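Local coordinates for ABC-type branched-chain amino acid transport systems periplasmic component-like protein (Thermomonospora curvata, PDB 4N03) that probably binds a fatty acid outside the cytoplasmic membrane and delivers it to an ABC transporter, as a substrate-binding protein of the leucine-binding protein family, at residues A[155-158]-A[159-163]; A[390-393]-A[394-397]. One frame throughout, in Å; residues are numbered along the deposited sequence.

Contact 1 (A[155-158]-A[159-163]); sequences GVQW and LMDKK
Trp158 and Lys162 meet one turn apart at the C-terminal end of helix 148-161, a local contact within a helix that packs against the seven-stranded mixed sheet of a periplasmic-binding-protein fold. The aliphatic part of the lysine lies over one face of the indole: Lys162 CG sits 3.8 Å from the centroid of the five-membered ring, 19° off its normal, a CH-pi contact. A bend at chi2 (-55°) lets Lys162 CE also come to 3.6 Å from Trp158 NE1, at the pyrrole side of the indole. Leu159 reaches the six-membered ring, its CD2 3.7 Å from Trp158 CZ3. The indole packs on Val386 and Phe390 of strand 383-390 and stands edge-to-face with Phe276. With an alanine here, Lys162 would probably lose the flat surface under its methylenes, and a gap would open between the helix and strand 383-390. One residue earlier, Gln157 offers NE2 to Asp161 OD1 at 3.1 Å; the N-H...O angle of 130° makes this bond weak, although the amide and carboxylate planes are turned only a little against each other. The backbone runs in regular i to i+4 bonds as far as Lys162 N to Trp158 O, 2.9 Å. Lys163 then takes a positive phi, which, with Lys163 N to Met160 O (3.0 Å) as one of the two bonds back into the last turn, makes a Schellman motif. Glu387 takes a weak hydrogen bond from Trp158 NE1 and forms a long ion pair with Lys162 NZ. The lysine therefore serves the indole mainly through its methylenes, while its ammonium, though distant, would probably help offset the charge of Glu387, to which the indole N-H adds its weak hydrogen bond.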
# COMPACT_ATOMS: atom_id res chain seq x y z
N GLY A 155 -15.84 -0.34 -0.91
CA GLY A 155 -16.19 -0.62 0.46
C GLY A 155 -17.53 -0.10 0.91
O GLY A 155 -18.29 -0.76 1.61
N VAL A 156 -17.90 1.13 0.49
CA VAL A 156 -19.22 1.67 0.78
C VAL A 156 -20.30 0.89 0.06
O VAL A 156 -21.35 0.62 0.63
CB VAL A 156 -19.27 3.18 0.51
CG1 VAL A 156 -20.69 3.70 0.64
CG2 VAL A 156 -18.31 3.90 1.47
N GLN A 157 -20.05 0.54 -1.19
CA GLN A 157 -21.03 -0.29 -1.89
C GLN A 157 -21.24 -1.60 -1.15
O GLN A 157 -22.34 -2.11 -1.02
CB GLN A 157 -20.60 -0.55 -3.31
CG GLN A 157 -21.61 -1.38 -4.11
CD GLN A 157 -22.90 -0.64 -4.37
OE1 GLN A 157 -22.97 0.20 -5.28
NE2 GLN A 157 -23.91 -0.90 -3.59
N TRP A 158 -20.15 -2.18 -0.62
CA TRP A 158 -20.23 -3.40 0.18
C TRP A 158 -21.03 -3.20 1.45
O TRP A 158 -21.89 -4.00 1.78
CB TRP A 158 -18.83 -3.90 0.50
CG TRP A 158 -18.76 -5.13 1.36
CD1 TRP A 158 -18.92 -6.41 0.98
CD2 TRP A 158 -18.50 -5.14 2.76
NE1 TRP A 158 -18.76 -7.25 2.06
CE2 TRP A 158 -18.54 -6.49 3.17
CE3 TRP A 158 -18.26 -4.15 3.70
CZ2 TRP A 158 -18.31 -6.88 4.49
CZ3 TRP A 158 -18.02 -4.55 5.03
CH2 TRP A 158 -18.05 -5.90 5.39
N LEU A 159 -20.79 -2.09 2.16
CA LEU A 159 -21.59 -1.81 3.35
C LEU A 159 -23.09 -1.79 3.04
O LEU A 159 -23.92 -2.28 3.80
CB LEU A 159 -21.20 -0.48 3.98
CG LEU A 159 -19.83 -0.37 4.64
CD1 LEU A 159 -19.55 1.05 5.06
CD2 LEU A 159 -19.70 -1.31 5.83
N MSE A 160 -23.47 -1.18 1.89
CA MSE A 160 -24.87 -1.12 1.47
C MSE A 160 -25.40 -2.49 1.08
O MSE A 160 -26.51 -2.88 1.44
CB MSE A 160 -25.00 -0.27 0.21
CG MSE A 160 -24.75 1.18 0.47
SE MSE A 160 -26.42 2.05 1.00
CE MSE A 160 -27.10 1.74 -0.79
N ASP A 161 -24.58 -3.22 0.32
CA ASP A 161 -24.99 -4.56 -0.09
C ASP A 161 -25.20 -5.49 1.09
O ASP A 161 -26.09 -6.35 1.05
CB ASP A 161 -23.92 -5.20 -0.98
CG ASP A 161 -23.81 -4.58 -2.34
OD1 ASP A 161 -24.66 -3.77 -2.75
OD2 ASP A 161 -22.81 -4.93 -3.01
N LYS A 162 -24.43 -5.29 2.15
CA LYS A 162 -24.53 -6.10 3.35
C LYS A 162 -25.51 -5.56 4.37
O LYS A 162 -25.65 -6.07 5.48
CB LYS A 162 -23.15 -6.33 3.97
CG LYS A 162 -22.23 -7.06 3.01
CD LYS A 162 -22.80 -8.38 2.49
CE LYS A 162 -21.83 -9.18 1.65
NZ LYS A 162 -22.45 -10.40 1.07
N LYS A 163 -26.23 -4.49 4.00
CA LYS A 163 -27.28 -3.90 4.84
C LYS A 163 -26.74 -3.33 6.15
O LYS A 163 -27.48 -3.16 7.13
CB LYS A 163 -28.45 -4.87 5.01
CG LYS A 163 -29.03 -5.31 3.69
CD LYS A 163 -30.27 -6.19 3.84
CE LYS A 163 -31.52 -5.42 4.25
NZ LYS A 163 -32.73 -6.28 4.19

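Contact 2 (A[390-393]-A[394-397]); sequences FESE and LAKN
Ser392 OG accepts the backbone N-H of Ala395 at 3.0 Å, with an N-H...O angle of 158°, and so caps the first turn of helix 393-397. Its hydroxyl stands between the backbone N and the carbonyl carbon (chi1 66°), from where it also touches Ala395 CB. Ser392 O takes Lys396 N at 2.9 Å, and Glu393 O takes Asn397 N in the same i to i+4 manner. Along the outer side of this turn Glu393, in the conformer described, one of two, runs beside Lys396 and points the same way; their charged ends form only a long salt bridge, Glu393 OE2 to Lys396 NZ 3.9 Å. In that conformer a water joins the other carboxylate oxygen to the next residue: it donates to Glu393 OE1 at 2.8 Å and accepts from Asn397 ND2 at 2.9 Å. Ser392 is thus a classic N-cap, placed where strand 383-390, an outermost strand of the mixed sheet, gives way to a short helix. Glu391, in the link between them, keeps its chain fully extended and crosses Lys396 at about a right angle. Its OE2 reaches the root of the lysine, 3.3 Å from Lys396 CB, whereas Lys396 NZ is 6.0 Å away, so any attraction between these opposite charges would act at a distance. Further out, Asn154 of helix 148-161 holds the capping hydroxyl through a hydrogen bond between Ser392 OG and Asn154 OD1. Leu394 fills the groove between that helix and helix 179-195, against Ile153, Ala191 and Leu195, while Ala395 O receives Arg368 NH1.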
# COMPACT_ATOMS: atom_id res chain seq x y z
N PHE A 390 -13.43 -7.71 -5.49
CA PHE A 390 -14.50 -7.37 -6.40
C PHE A 390 -14.36 -5.93 -6.89
O PHE A 390 -13.83 -5.08 -6.21
CB PHE A 390 -15.88 -7.58 -5.76
CG PHE A 390 -16.18 -6.60 -4.65
CD1 PHE A 390 -15.68 -6.80 -3.39
CD2 PHE A 390 -16.90 -5.41 -4.88
CE1 PHE A 390 -15.89 -5.89 -2.38
CE2 PHE A 390 -17.10 -4.48 -3.86
CZ PHE A 390 -16.56 -4.73 -2.62
N GLU A 391 -14.91 -5.70 -8.06
CA GLU A 391 -15.06 -4.37 -8.64
C GLU A 391 -16.52 -4.05 -8.77
O GLU A 391 -17.21 -4.65 -9.59
CB GLU A 391 -14.36 -4.33 -9.98
CG GLU A 391 -14.52 -3.00 -10.70
CD GLU A 391 -13.79 -2.94 -12.02
OE1 GLU A 391 -13.13 -3.93 -12.44
OE2 GLU A 391 -13.82 -1.83 -12.57
N SER A 392 -17.02 -3.19 -7.91
CA SER A 392 -18.39 -2.70 -8.09
C SER A 392 -18.57 -1.93 -9.38
O SER A 392 -17.65 -1.34 -9.87
CB SER A 392 -18.81 -1.84 -6.91
OG SER A 392 -18.10 -0.63 -6.81
N GLU A 393 -19.78 -1.97 -9.91
CA GLU A 393 -20.14 -1.07 -11.03
C GLU A 393 -19.89 0.37 -10.70
O GLU A 393 -19.42 1.15 -11.53
CB GLU A 393 -21.57 -1.30 -11.48
CG GLU A 393 -21.80 -2.64 -12.14
CD GLU A 393 -20.93 -2.91 -13.35
OE1 GLU A 393 -20.94 -2.10 -14.32
OE2 GLU A 393 -20.21 -3.94 -13.36
N LEU A 394 -20.17 0.73 -9.46
CA LEU A 394 -19.96 2.04 -8.98
C LEU A 394 -18.50 2.46 -9.16
O LEU A 394 -18.18 3.55 -9.64
CB LEU A 394 -20.41 2.04 -7.53
CG LEU A 394 -20.48 3.38 -6.84
CD1 LEU A 394 -21.47 4.32 -7.48
CD2 LEU A 394 -20.84 3.20 -5.36
N ALA A 395 -17.57 1.58 -8.74
CA ALA A 395 -16.17 1.86 -8.91
C ALA A 395 -15.70 1.79 -10.37
O ALA A 395 -14.81 2.51 -10.76
CB ALA A 395 -15.32 0.92 -8.09
N LYS A 396 -16.30 0.90 -11.14
CA LYS A 396 -15.93 0.74 -12.53
C LYS A 396 -16.20 2.02 -13.33
O LYS A 396 -15.43 2.34 -14.20
CB LYS A 396 -16.77 -0.36 -13.15
CG LYS A 396 -16.42 -0.74 -14.59
CD LYS A 396 -17.24 -2.00 -14.94
CE LYS A 396 -16.94 -2.63 -16.26
NZ LYS A 396 -17.99 -3.66 -16.51
N ASN A 397 -17.29 2.74 -13.04
CA ASN A 397 -17.71 3.89 -13.81
C ASN A 397 -17.16 5.19 -13.26
O ASN A 397 -17.28 6.22 -13.92
CB ASN A 397 -19.24 3.93 -13.96
CG ASN A 397 -19.78 2.71 -14.68
OD1 ASN A 397 -19.09 2.08 -15.47
ND2 ASN A 397 -21.00 2.39 -14.42
O HOH W 1 -22.32 0.06 -15.45

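Contact 1 closes long before contact 2 opens along the chain, yet their centres lie about 12 Å apart on the same side of the molecule. Helix 148-161 is common ground: residues 155-163 cover its last turns and the turn that follows, and the chain at 390-397 leaves edge strand 383-390 of the mixed sheet and packs against the flank of helix 148-161. The two touch directly, Trp158 CB lying 3.9 Å from Phe390 CZ and Gln157 OE1 3.7 Å from Leu394 CD2, both by packing. Helix 179-195 borders both, meeting Val156 and Leu394. Together they join a late segment of the chain to a helix from its middle within one lobe of the binding protein.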